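Local coordinates for protein thiol transferase (Phanerochaete chrysosporium, PDB 4F0B) that binds oxidized glutathione disulfide in a glutathione transferase fold and, as a Ure2p-type enzyme, probably catalyses glutathione-dependent thiol transfer, at residues W186-P191 with R209-P214; I178-I183 with K204-R209; L25-K30 with V216-N221; P128-A133 with P191-D196. All blocks are in the same frame, centred on the assembly; numbering follows the deposited sequence. Where two conformers were deposited one is given.

Contact 1. Residues W186-P191 with R209-P214. With GDS (oxidized glutathione disulfide), chain C.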
# COMPACT_ATOMS: atom_id res chain seq x y z
N TRP A 186 -3.71 -3.77 -12.87
CA TRP A 186 -4.76 -2.75 -12.95
C TRP A 186 -4.78 -2.00 -14.28
O TRP A 186 -5.85 -1.75 -14.85
CB TRP A 186 -4.62 -1.77 -11.77
CG TRP A 186 -5.09 -2.37 -10.48
CD1 TRP A 186 -4.33 -2.97 -9.52
CD2 TRP A 186 -6.44 -2.42 -10.05
NE1 TRP A 186 -5.14 -3.43 -8.49
CE2 TRP A 186 -6.45 -3.10 -8.79
CE3 TRP A 186 -7.65 -1.98 -10.60
CZ2 TRP A 186 -7.62 -3.30 -8.06
CZ3 TRP A 186 -8.84 -2.19 -9.88
CH2 TRP A 186 -8.80 -2.85 -8.61
N ALA A 187 -3.61 -1.63 -14.77
CA ALA A 187 -3.56 -0.81 -16.00
C ALA A 187 -4.16 -1.54 -17.19
O ALA A 187 -4.78 -0.88 -18.04
CB ALA A 187 -2.13 -0.36 -16.28
N ARG A 188 -3.98 -2.87 -17.28
CA ARG A 188 -4.50 -3.59 -18.44
C ARG A 188 -6.03 -3.59 -18.51
O ARG A 188 -6.58 -3.86 -19.57
CB ARG A 188 -3.92 -5.01 -18.50
CG ARG A 188 -4.50 -5.96 -17.46
CD ARG A 188 -3.75 -7.28 -17.47
NE ARG A 188 -3.89 -7.99 -18.75
CZ ARG A 188 -4.84 -8.89 -19.00
NH1 ARG A 188 -5.72 -9.23 -18.05
NH2 ARG A 188 -4.91 -9.49 -20.19
N ILE A 189 -6.70 -3.30 -17.39
CA ILE A 189 -8.15 -3.16 -17.41
C ILE A 189 -8.61 -1.71 -17.25
O ILE A 189 -9.83 -1.49 -17.16
CB ILE A 189 -8.86 -4.06 -16.36
CG1 ILE A 189 -8.53 -3.59 -14.94
CG2 ILE A 189 -8.51 -5.56 -16.66
CD1 ILE A 189 -9.43 -4.21 -13.81
N ALA A 190 -7.69 -0.75 -17.29
CA ALA A 190 -8.10 0.65 -17.29
C ALA A 190 -9.15 1.02 -18.37
O ALA A 190 -10.04 1.81 -18.05
CB ALA A 190 -6.85 1.58 -17.37
N PRO A 191 -9.04 0.48 -19.62
CA PRO A 191 -10.07 0.83 -20.62
C PRO A 191 -11.45 0.41 -20.18
O PRO A 191 -12.44 1.16 -20.34
CB PRO A 191 -9.59 0.09 -21.87
CG PRO A 191 -8.06 0.07 -21.72
CD PRO A 191 -7.90 -0.24 -20.21
N ARG A 209 3.77 -3.39 -24.14
CA ARG A 209 5.02 -4.15 -24.14
C ARG A 209 5.05 -5.23 -23.07
O ARG A 209 5.76 -6.25 -23.22
CB ARG A 209 6.28 -3.26 -24.11
CG ARG A 209 6.57 -2.54 -22.80
CD ARG A 209 7.90 -1.72 -22.86
NE ARG A 209 7.81 -0.68 -23.89
CZ ARG A 209 7.37 0.57 -23.67
NH1 ARG A 209 7.27 1.41 -24.70
NH2 ARG A 209 7.09 1.02 -22.45
N ILE A 210 4.31 -5.04 -21.98
CA ILE A 210 4.24 -6.04 -20.92
C ILE A 210 3.27 -7.15 -21.32
O ILE A 210 3.54 -8.34 -21.12
CB ILE A 210 3.86 -5.40 -19.58
CG1 ILE A 210 5.00 -4.47 -19.11
CG2 ILE A 210 3.61 -6.48 -18.51
CD1 ILE A 210 4.65 -3.54 -17.98
N GLU A 211 2.13 -6.76 -21.90
CA GLU A 211 1.12 -7.75 -22.30
C GLU A 211 1.70 -8.81 -23.26
O GLU A 211 1.30 -9.97 -23.21
CB GLU A 211 -0.12 -7.04 -22.92
CG GLU A 211 -1.32 -7.92 -23.25
CD GLU A 211 -2.26 -8.23 -22.08
OE1 GLU A 211 -2.39 -7.41 -21.15
OE2 GLU A 211 -2.92 -9.29 -22.14
N LYS A 212 2.65 -8.40 -24.12
CA LYS A 212 3.23 -9.29 -25.12
C LYS A 212 4.15 -10.36 -24.51
O LYS A 212 4.52 -11.30 -25.20
CB LYS A 212 4.00 -8.47 -26.17
CG LYS A 212 3.14 -7.68 -27.12
CD LYS A 212 4.04 -6.87 -28.04
CE LYS A 212 3.25 -5.87 -28.87
NZ LYS A 212 4.19 -5.06 -29.70
N ARG A 213 4.55 -10.22 -23.25
CA ARG A 213 5.51 -11.18 -22.67
C ARG A 213 4.85 -12.54 -22.44
O ARG A 213 3.79 -12.62 -21.84
CB ARG A 213 6.05 -10.66 -21.34
CG ARG A 213 6.74 -9.29 -21.41
CD ARG A 213 7.12 -8.80 -20.00
NE ARG A 213 8.15 -9.63 -19.36
CZ ARG A 213 9.46 -9.46 -19.50
NH1 ARG A 213 9.93 -8.50 -20.30
NH2 ARG A 213 10.32 -10.22 -18.86
N PRO A 214 5.47 -13.62 -22.95
CA PRO A 214 4.89 -14.94 -22.71
C PRO A 214 4.68 -15.26 -21.22
O PRO A 214 3.67 -15.89 -20.89
CB PRO A 214 5.93 -15.88 -23.34
CG PRO A 214 6.46 -15.07 -24.50
CD PRO A 214 6.56 -13.66 -23.95
N1 GDS C . -4.82 -4.78 -0.83
CA1 GDS C . -5.14 -6.17 -1.26
C1 GDS C . -3.96 -6.69 -2.13
OE1 GDS C . -3.27 -5.85 -2.75
OE2 GDS C . -3.75 -7.92 -2.14
CB1 GDS C . -6.41 -6.16 -2.13
CG1 GDS C . -6.87 -7.58 -2.52
CD1 GDS C . -8.28 -7.51 -3.08
O1 GDS C . -8.93 -6.49 -3.24
N2 GDS C . -8.83 -8.74 -3.35
CA2 GDS C . -10.18 -8.90 -3.92
C2 GDS C . -10.96 -9.88 -3.07
O2 GDS C . -10.44 -10.94 -2.63
CB2 GDS C . -10.17 -9.44 -5.34
SG2 GDS C . -9.19 -8.49 -6.50
N3 GDS C . -12.25 -9.53 -2.86
CA3 GDS C . -13.12 -10.42 -2.09
C3 GDS C . -13.85 -9.72 -1.01
OE3 GDS C . -14.57 -10.44 -0.29
OE4 GDS C . -13.69 -8.48 -0.86
N4 GDS C . -9.42 -3.97 -4.55
CA4 GDS C . -8.88 -2.70 -4.09
C4 GDS C . -7.33 -2.67 -3.96
OE5 GDS C . -6.63 -3.47 -4.63
OE6 GDS C . -6.87 -1.82 -3.18
C5 GDS C . -10.53 -3.98 -5.29
O5 GDS C . -11.13 -2.93 -5.62
CA5 GDS C . -11.05 -5.34 -5.72
N5 GDS C . -12.53 -5.35 -5.68
CB5 GDS C . -10.49 -5.59 -7.15
SG5 GDS C . -10.81 -7.27 -7.68
CA6 GDS C . -15.08 -5.75 -2.34
C6 GDS C . -15.63 -4.31 -2.41
OE7 GDS C . -14.84 -3.38 -2.68
OE8 GDS C . -16.85 -4.16 -2.12
N6 GDS C . -15.70 -6.41 -1.20
CB6 GDS C . -15.42 -6.52 -3.65
CG6 GDS C . -14.72 -6.04 -4.96
CD6 GDS C . -13.23 -6.21 -4.87
O6 GDS C . -12.65 -7.00 -4.13

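Contact 2. Residues I178-I183 with K204-R209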
# COMPACT_ATOMS: atom_id res chain seq x y z
N ILE A 178 9.09 -5.81 -10.44
CA ILE A 178 7.88 -5.97 -9.63
C ILE A 178 7.02 -4.71 -9.50
O ILE A 178 5.80 -4.84 -9.35
CB ILE A 178 8.15 -6.59 -8.25
CG1 ILE A 178 9.15 -5.76 -7.43
CG2 ILE A 178 8.64 -8.05 -8.43
CD1 ILE A 178 9.32 -6.29 -5.98
N ALA A 179 7.61 -3.51 -9.59
CA ALA A 179 6.76 -2.33 -9.61
C ALA A 179 5.89 -2.25 -10.85
O ALA A 179 4.71 -1.87 -10.75
CB ALA A 179 7.58 -1.07 -9.48
N ASP A 180 6.43 -2.60 -12.01
CA ASP A 180 5.62 -2.68 -13.21
C ASP A 180 4.55 -3.74 -13.10
O ASP A 180 3.41 -3.49 -13.47
CB ASP A 180 6.49 -2.99 -14.42
CG ASP A 180 7.63 -2.01 -14.58
OD1 ASP A 180 7.42 -0.88 -15.08
OD2 ASP A 180 8.74 -2.39 -14.15
N ILE A 181 4.93 -4.91 -12.61
CA ILE A 181 4.00 -6.03 -12.52
C ILE A 181 2.79 -5.67 -11.66
O ILE A 181 1.64 -5.92 -12.05
CB ILE A 181 4.72 -7.31 -12.04
CG1 ILE A 181 5.72 -7.80 -13.12
CG2 ILE A 181 3.71 -8.43 -11.69
CD1 ILE A 181 6.73 -8.84 -12.59
N LYS A 182 3.03 -5.05 -10.51
CA LYS A 182 1.94 -4.66 -9.62
C LYS A 182 0.93 -3.75 -10.30
O LYS A 182 -0.30 -3.99 -10.24
CB LYS A 182 2.49 -3.98 -8.37
CG LYS A 182 1.40 -3.29 -7.52
CD LYS A 182 0.39 -4.26 -6.92
CE LYS A 182 -0.83 -3.48 -6.38
NZ LYS A 182 -1.98 -4.38 -6.08
N ILE A 183 1.43 -2.71 -10.97
CA ILE A 183 0.52 -1.76 -11.57
C ILE A 183 -0.13 -2.31 -12.84
O ILE A 183 -1.31 -2.00 -13.11
CB ILE A 183 1.22 -0.43 -11.87
CG1 ILE A 183 1.71 0.15 -10.54
CG2 ILE A 183 0.24 0.54 -12.56
CD1 ILE A 183 2.51 1.47 -10.63
N LYS A 204 0.01 3.56 -22.14
CA LYS A 204 -0.52 2.65 -23.15
C LYS A 204 0.59 1.78 -23.75
O LYS A 204 0.43 0.54 -23.85
CB LYS A 204 -1.23 3.44 -24.25
CG LYS A 204 -2.01 2.55 -25.23
CD LYS A 204 -2.53 3.38 -26.41
CE LYS A 204 -3.41 2.51 -27.33
NZ LYS A 204 -3.86 3.21 -28.59
N ALA A 205 1.70 2.40 -24.13
CA ALA A 205 2.80 1.64 -24.76
C ALA A 205 3.45 0.68 -23.76
O ALA A 205 3.96 -0.39 -24.13
CB ALA A 205 3.86 2.61 -25.34
N TRP A 206 3.45 1.07 -22.50
CA TRP A 206 3.98 0.23 -21.42
C TRP A 206 3.10 -1.00 -21.17
O TRP A 206 3.60 -2.13 -21.07
CB TRP A 206 4.21 1.12 -20.19
CG TRP A 206 4.42 0.46 -18.86
CD1 TRP A 206 5.61 0.10 -18.29
CD2 TRP A 206 3.42 0.25 -17.89
NE1 TRP A 206 5.39 -0.36 -17.01
CE2 TRP A 206 4.05 -0.30 -16.75
CE3 TRP A 206 2.04 0.45 -17.87
CZ2 TRP A 206 3.32 -0.69 -15.59
CZ3 TRP A 206 1.31 0.07 -16.74
CH2 TRP A 206 1.95 -0.48 -15.61
N VAL A 207 1.77 -0.81 -21.15
CA VAL A 207 0.85 -1.94 -21.06
C VAL A 207 1.08 -2.89 -22.23
O VAL A 207 1.16 -4.10 -22.04
CB VAL A 207 -0.63 -1.46 -21.04
CG1 VAL A 207 -1.59 -2.66 -21.26
CG2 VAL A 207 -0.95 -0.73 -19.71
N GLU A 208 1.20 -2.35 -23.44
CA GLU A 208 1.37 -3.19 -24.62
C GLU A 208 2.66 -4.01 -24.56
O GLU A 208 2.65 -5.23 -24.89
CB GLU A 208 1.30 -2.32 -25.85
CG GLU A 208 -0.11 -1.81 -26.09
CD GLU A 208 -0.23 -0.79 -27.21
OE1 GLU A 208 0.80 -0.31 -27.71
OE2 GLU A 208 -1.39 -0.46 -27.56
N ARG A 209 3.77 -3.39 -24.14
CA ARG A 209 5.02 -4.15 -24.14
C ARG A 209 5.05 -5.23 -23.07
O ARG A 209 5.76 -6.25 -23.22
CB ARG A 209 6.28 -3.26 -24.11
CG ARG A 209 6.57 -2.54 -22.80
CD ARG A 209 7.90 -1.72 -22.86
NE ARG A 209 7.81 -0.68 -23.89
CZ ARG A 209 7.37 0.57 -23.67
NH1 ARG A 209 7.27 1.41 -24.70
NH2 ARG A 209 7.09 1.02 -22.45

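Contact 3. Residues L25-K30 with V216-N221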
# COMPACT_ATOMS: atom_id res chain seq x y z
N LEU A 25 4.63 -12.80 -11.72
CA LEU A 25 5.99 -12.92 -11.22
C LEU A 25 6.47 -14.37 -11.15
O LEU A 25 7.60 -14.65 -11.54
CB LEU A 25 6.11 -12.24 -9.86
CG LEU A 25 7.52 -12.33 -9.27
CD1 LEU A 25 8.58 -11.68 -10.13
CD2 LEU A 25 7.49 -11.70 -7.88
N LEU A 26 5.63 -15.30 -10.67
CA LEU A 26 6.04 -16.71 -10.63
C LEU A 26 6.45 -17.20 -12.02
O LEU A 26 7.45 -17.89 -12.17
CB LEU A 26 4.91 -17.57 -10.06
CG LEU A 26 4.74 -17.39 -8.54
CD1 LEU A 26 3.36 -17.86 -8.10
CD2 LEU A 26 5.83 -18.16 -7.81
N GLU A 27 5.69 -16.84 -13.05
CA GLU A 27 6.07 -17.27 -14.40
C GLU A 27 7.32 -16.56 -14.92
O GLU A 27 8.12 -17.18 -15.62
CB GLU A 27 4.89 -17.09 -15.37
CG GLU A 27 3.71 -18.04 -15.14
CD GLU A 27 4.09 -19.50 -15.35
OE1 GLU A 27 4.96 -19.83 -16.21
OE2 GLU A 27 3.51 -20.38 -14.67
N GLU A 28 7.52 -15.30 -14.57
CA GLU A 28 8.76 -14.61 -14.94
C GLU A 28 9.96 -15.29 -14.29
O GLU A 28 11.00 -15.51 -14.93
CB GLU A 28 8.73 -13.13 -14.57
CG GLU A 28 7.64 -12.28 -15.26
CD GLU A 28 7.97 -11.89 -16.70
OE1 GLU A 28 9.01 -12.32 -17.24
OE2 GLU A 28 7.16 -11.16 -17.27
N LEU A 29 9.80 -15.67 -13.01
CA LEU A 29 10.87 -16.36 -12.30
C LEU A 29 11.13 -17.73 -12.92
O LEU A 29 12.28 -18.12 -13.13
CB LEU A 29 10.50 -16.51 -10.82
CG LEU A 29 10.43 -15.20 -10.04
CD1 LEU A 29 9.79 -15.46 -8.67
CD2 LEU A 29 11.82 -14.58 -9.87
N LYS A 30 10.07 -18.47 -13.22
CA LYS A 30 10.24 -19.79 -13.84
C LYS A 30 11.02 -19.69 -15.17
O LYS A 30 11.86 -20.55 -15.46
CB LYS A 30 8.88 -20.48 -14.06
CG LYS A 30 8.20 -21.02 -12.78
CD LYS A 30 6.73 -21.32 -13.00
CE LYS A 30 6.49 -22.34 -14.12
NZ LYS A 30 5.03 -22.73 -14.20
N VAL A 216 3.89 -13.21 -18.86
CA VAL A 216 2.71 -12.48 -18.45
C VAL A 216 1.45 -13.24 -18.86
O VAL A 216 0.54 -13.45 -18.03
CB VAL A 216 2.76 -11.06 -19.03
CG1 VAL A 216 1.42 -10.36 -18.84
CG2 VAL A 216 3.83 -10.24 -18.32
N GLN A 217 1.39 -13.69 -20.12
CA GLN A 217 0.22 -14.44 -20.57
C GLN A 217 0.07 -15.74 -19.75
O GLN A 217 -1.05 -16.08 -19.34
CB GLN A 217 0.32 -14.75 -22.08
CG GLN A 217 0.25 -13.44 -22.89
CD GLN A 217 -1.07 -12.71 -22.61
OE1 GLN A 217 -2.15 -13.33 -22.63
NE2 GLN A 217 -1.00 -11.40 -22.33
N ALA A 218 1.19 -16.44 -19.48
CA ALA A 218 1.11 -17.67 -18.69
C ALA A 218 0.59 -17.38 -17.28
O ALA A 218 -0.23 -18.14 -16.76
CB ALA A 218 2.46 -18.37 -18.63
N GLY A 219 1.06 -16.30 -16.66
CA GLY A 219 0.58 -15.98 -15.33
C GLY A 219 -0.90 -15.64 -15.29
O GLY A 219 -1.66 -16.14 -14.44
N ILE A 220 -1.32 -14.78 -16.20
CA ILE A 220 -2.73 -14.45 -16.30
C ILE A 220 -3.58 -15.69 -16.50
O ILE A 220 -4.57 -15.90 -15.79
CB ILE A 220 -2.95 -13.43 -17.43
CG1 ILE A 220 -2.33 -12.10 -17.04
CG2 ILE A 220 -4.43 -13.26 -17.71
CD1 ILE A 220 -2.25 -11.16 -18.21
N ASN A 221 -3.18 -16.55 -17.44
CA ASN A 221 -3.98 -17.72 -17.76
C ASN A 221 -4.07 -18.71 -16.60
O ASN A 221 -5.06 -19.44 -16.49
CB ASN A 221 -3.47 -18.40 -19.04
CG ASN A 221 -3.69 -17.53 -20.27
OD1 ASN A 221 -4.54 -16.64 -20.26
ND2 ASN A 221 -2.91 -17.77 -21.33

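Contact 4. Residues P128-A133 with P191-D196. With GDS (oxidized glutathione disulfide), chain C.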
# COMPACT_ATOMS: atom_id res chain seq x y z
N PRO A 128 -6.63 0.93 -4.92
CA PRO A 128 -7.84 1.32 -4.17
C PRO A 128 -8.75 2.21 -5.04
O PRO A 128 -9.97 1.99 -5.06
CB PRO A 128 -7.28 2.10 -2.99
CG PRO A 128 -5.93 1.39 -2.71
CD PRO A 128 -5.40 1.09 -4.11
N MET A 129 -8.20 3.22 -5.71
CA MET A 129 -9.06 4.20 -6.39
C MET A 129 -9.65 3.66 -7.69
O MET A 129 -10.85 3.86 -7.95
CB MET A 129 -8.30 5.48 -6.65
CG MET A 129 -7.85 6.18 -5.38
SD MET A 129 -9.21 6.75 -4.31
CE MET A 129 -9.28 5.47 -3.07
N GLN A 130 -8.85 2.90 -8.45
CA GLN A 130 -9.40 2.29 -9.65
C GLN A 130 -10.39 1.18 -9.26
O GLN A 130 -11.41 0.99 -9.94
CB GLN A 130 -8.27 1.77 -10.54
CG GLN A 130 -8.77 1.41 -11.97
CD GLN A 130 -7.68 0.85 -12.82
OE1 GLN A 130 -6.50 1.07 -12.55
NE2 GLN A 130 -8.05 0.10 -13.84
N GLY A 131 -10.16 0.55 -8.10
CA GLY A 131 -11.10 -0.44 -7.60
C GLY A 131 -12.44 0.20 -7.24
O GLY A 131 -13.50 -0.40 -7.45
N GLN A 132 -12.40 1.44 -6.72
CA GLN A 132 -13.65 2.14 -6.40
C GLN A 132 -14.33 2.57 -7.69
O GLN A 132 -15.56 2.53 -7.77
CB GLN A 132 -13.42 3.36 -5.50
CG GLN A 132 -12.75 3.04 -4.13
CD GLN A 132 -13.15 1.70 -3.56
OE1 GLN A 132 -14.30 1.49 -3.11
NE2 GLN A 132 -12.22 0.76 -3.58
N ALA A 133 -13.54 3.02 -8.67
CA ALA A 133 -14.14 3.35 -9.97
C ALA A 133 -14.85 2.15 -10.57
O ALA A 133 -15.98 2.25 -11.04
CB ALA A 133 -13.06 3.85 -10.93
N PRO A 191 -9.04 0.48 -19.62
CA PRO A 191 -10.07 0.83 -20.62
C PRO A 191 -11.45 0.41 -20.18
O PRO A 191 -12.44 1.16 -20.34
CB PRO A 191 -9.59 0.09 -21.87
CG PRO A 191 -8.06 0.07 -21.72
CD PRO A 191 -7.90 -0.24 -20.21
N ARG A 192 -11.52 -0.78 -19.56
CA ARG A 192 -12.77 -1.26 -19.01
C ARG A 192 -13.28 -0.35 -17.91
O ARG A 192 -14.47 -0.05 -17.85
CB ARG A 192 -12.60 -2.66 -18.46
CG ARG A 192 -13.86 -3.18 -18.03
CD ARG A 192 -13.74 -4.54 -17.44
NE ARG A 192 -15.10 -4.92 -17.10
CZ ARG A 192 -15.42 -5.95 -16.34
NH1 ARG A 192 -14.47 -6.73 -15.82
NH2 ARG A 192 -16.68 -6.18 -16.09
N THR A 193 -12.37 0.09 -17.03
CA THR A 193 -12.76 0.99 -15.96
C THR A 193 -13.40 2.23 -16.52
O THR A 193 -14.37 2.76 -15.97
CB THR A 193 -11.52 1.41 -15.13
OG1 THR A 193 -10.92 0.24 -14.58
CG2 THR A 193 -11.91 2.39 -13.98
N GLY A 194 -12.82 2.74 -17.62
CA GLY A 194 -13.38 3.91 -18.29
C GLY A 194 -12.32 4.95 -18.67
O GLY A 194 -12.66 6.07 -19.08
N LEU A 195 -11.05 4.58 -18.59
CA LEU A 195 -10.01 5.51 -18.97
C LEU A 195 -9.65 5.29 -20.43
O LEU A 195 -9.50 4.15 -20.89
CB LEU A 195 -8.75 5.34 -18.10
CG LEU A 195 -8.79 5.96 -16.71
CD1 LEU A 195 -9.61 5.07 -15.80
CD2 LEU A 195 -7.38 6.08 -16.18
N ASP A 196 -9.47 6.38 -21.15
CA ASP A 196 -9.02 6.29 -22.52
C ASP A 196 -7.50 6.33 -22.48
O ASP A 196 -6.91 7.39 -22.21
CB ASP A 196 -9.54 7.50 -23.30
CG ASP A 196 -9.19 7.44 -24.77
OD1 ASP A 196 -8.36 6.60 -25.16
OD2 ASP A 196 -9.73 8.27 -25.53
N1 GDS C . -4.82 -4.78 -0.83
CA1 GDS C . -5.14 -6.17 -1.26
C1 GDS C . -3.96 -6.69 -2.13
OE1 GDS C . -3.27 -5.85 -2.75
OE2 GDS C . -3.75 -7.92 -2.14
CB1 GDS C . -6.41 -6.16 -2.13
CG1 GDS C . -6.87 -7.58 -2.52
CD1 GDS C . -8.28 -7.51 -3.08
O1 GDS C . -8.93 -6.49 -3.24
N2 GDS C . -8.83 -8.74 -3.35
CA2 GDS C . -10.18 -8.90 -3.92
C2 GDS C . -10.96 -9.88 -3.07
O2 GDS C . -10.44 -10.94 -2.63
CB2 GDS C . -10.17 -9.44 -5.34
SG2 GDS C . -9.19 -8.49 -6.50
N3 GDS C . -12.25 -9.53 -2.86
CA3 GDS C . -13.12 -10.42 -2.09
C3 GDS C . -13.85 -9.72 -1.01
OE3 GDS C . -14.57 -10.44 -0.29
OE4 GDS C . -13.69 -8.48 -0.86
N4 GDS C . -9.42 -3.97 -4.55
CA4 GDS C . -8.88 -2.70 -4.09
C4 GDS C . -7.33 -2.67 -3.96
OE5 GDS C . -6.63 -3.47 -4.63
OE6 GDS C . -6.87 -1.82 -3.18
C5 GDS C . -10.53 -3.98 -5.29
O5 GDS C . -11.13 -2.93 -5.62
CA5 GDS C . -11.05 -5.34 -5.72
N5 GDS C . -12.53 -5.35 -5.68
CB5 GDS C . -10.49 -5.59 -7.15
SG5 GDS C . -10.81 -7.27 -7.68
CA6 GDS C . -15.08 -5.75 -2.34
C6 GDS C . -15.63 -4.31 -2.41
OE7 GDS C . -14.84 -3.38 -2.68
OE8 GDS C . -16.85 -4.16 -2.12
N6 GDS C . -15.70 -6.41 -1.20
CB6 GDS C . -15.42 -6.52 -3.65
CG6 GDS C . -14.72 -6.04 -4.96
CD6 GDS C . -13.23 -6.21 -4.87
O6 GDS C . -12.65 -7.00 -4.13

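Contact 1. Residues W186-P191 with R209-P214
A two-pronged salt bridge between Arg188 and Glu211 makes up the whole contact. Its ionic part pairs atom with atom: Arg188 NE donates to Glu211 OE1 at 2.9 Å, and Arg188 NH2 to Glu211 OE2 at 2.8 Å. Each oxygen uses the lone pair on the side of its sister oxygen, both bonds are nearly straight (165° and 166°), and guanidinium and carboxylate lie only 19° from coplanar, which is the side-on bidentate geometry. Glu211 reaches out with CG anti to its backbone N and then bends at chi2, while the Arg188 chain turns at chi3 to offer the NE edge.

Trp20 forms a cation-pi pair with Arg188, and Ile220 also packs on the guanidinium.

Backbone bonding shapes the arginine's end of the bridge. A type I turn from Ala187 to Ala190, closed by Ala190 N to Ala187 O at 3.0 Å, carries Arg188 between helices 178-187 and 190-193.

Ligand packing involves Trp186, whose CH2 lies 3.5 Å from CB5 of the glutathione disulfide, with NE1 bonded to Asn18.

Two bonds in a common plane restrict rotation of both charged groups, so this partly exposed pair ties the turn that follows the ligand-binding Trp186 to helix 201-211 at Glu211.

Contact 2. Residues I178-I183 with K204-R209
Trp206 is the first residue along 204-209 to reach the other helix, meeting Asp180 and Ile183 with its indole. CG stands anti to the backbone N (chi1 165°), which sends the ring across the gap between the helices. At the ring edge, NE1 donates to Asp180 OD1 at 2.8 Å, with an N-H...O angle of 167°. The acceptor lies near the ring plane, but the carboxylate is turned 49° against it and is met on its anti side. Trp206 CZ2 lies 3.5 Å from Asp180 O. Separately, Ile183 CG2 packs 3.6 Å from Trp206 CH2.

Next in sequence, Val207 packs on Phe184 and Ala187 of the same partner helix. Arg209 turns back along its own helix: one face of its guanidinium lies over Ala205 O, while NH2 bonds to Glu170 O.

Asp180 OD1 also accepts Ile172 N. From N3 of its helix, Asp180 OD2 accepts the N-cap N-H of Gly177, a glycine that cannot supply the reciprocal half of a capping box. Three N-H donors thus surround a buried carboxylate, which probably favours its ionised form. The bonds to Gly177 N and Trp206 NE1 link the start of helix 178-187 to helix 201-211.

Contact 3. Residues L25-K30 with V216-N221
Glu27 and Glu28 both set CG anti to the carbonyl carbon (chi1 -69° and -62°) and bend at chi2, which folds each chain so that one meets Ala218 and Gly219 and the other Val216. The contact is part of the interface between the two domains of the glutathione transferase fold. Helix 20-33 is the crossover between parallel strands 9-13 and 38-42 of the thioredoxin-like domain, and helix 214-222 comes from the C-terminal end of the chain. The short axes cross at 136° between their N-to-C directions and approach to 8.0 Å. At the crossing, the CA atoms of Glu27 and Gly219 are 5.7 Å apart, and Glu27 CG packs on the bare backbone of the glycine.

Here the glutamate is used for its methylene: Glu27 CG lies 3.5 Å from Gly219 N and 3.7 Å from Ala218 CB. Its carboxylate has polar partners on its own side, since OE2 takes a salt bridge from Lys30 NZ at 2.8 Å, one turn further on, and a hydrogen bond with Tyr38. Glu28 starts off at an angle to the partner helix, but its end swings closer. Its OE2 is held from outside the two segments, by a salt bridge with Arg213 and a hydrogen bond with the Tyr176 hydroxyl. That same oxygen touches the partner helix through carbon, lying 3.6 Å from Val216 CG2.

Contact 4. Residues P128-A133 with P191-D196
Gln130 and Thr193 meet at an oblique angle, amide against hydroxyl. With CG anti to the backbone N (chi1 -167°) and the rest of the chain extended, Gln130 carries its amide out from helix 109-139. NE2 then donates to Thr193 OG1 at 3.0 Å, with an N-H...O angle of 161° and the oxygen 12° out of the amide plane, so the donor is well aligned. The amide is gripped elsewhere too: NE2 also bonds Trp186 O, and OE1 bonds the Tyr159 hydroxyl, which together should fix its rotation.

Thr193 turns its two branches to different neighbours. OG1 faces the amide and has Asn134 OD1 and Ile189 O within hydrogen-bonding reach; its one proton can serve only one of these fully or be shared, and Asn134 is the stronger partner. CG2, anti to the backbone N, rests 3.6 Å from Ala133 CB, about one turn beyond the glutamine on the same helix.

Gly131, between these two contact residues, belongs to the ligand pocket: its CA lies 3.2 Å from O5 of the glutathione disulfide. Pro128 borders the ligand as well, with its ring carbons CG and CD each 3.4 Å from the ligand's OE6. Gln132 NE2 bends back to Pro128 O at 3.0 Å, while its OE1 bonds Arg150 and Tyr151 of the second subunit.

Helix 109-139 therefore stands between short helix 190-193 and the ligand, with helix 145-166 beside it through Tyr159 and the second subunit meeting Pro128, Met129 and Gln132.

How the contacts relate
From the N terminus, 25-30 opens the widest loop, closed at 216-221 by contact 3; the other three contacts nest inside it. Segment 128-133 starts contact 4, then 178-183 and 186-191 start contacts 2 and 1. Contact 4 closes at 191-196, contact 2 at 204-209 and contact 1 at 209-214, so these three cross one another. Contact 2 joins helices 178-187 and 201-211, and contact 1 joins the turn just after the first to the second; they meet where Ala187 packs on Trp206. Glu211 O with Gln217 NE2 links contacts 1 and 3, Ala190 O with Leu195 N contacts 1 and 4. Contact 3 joins the two domains; contacts 1 and 4 border the ligand.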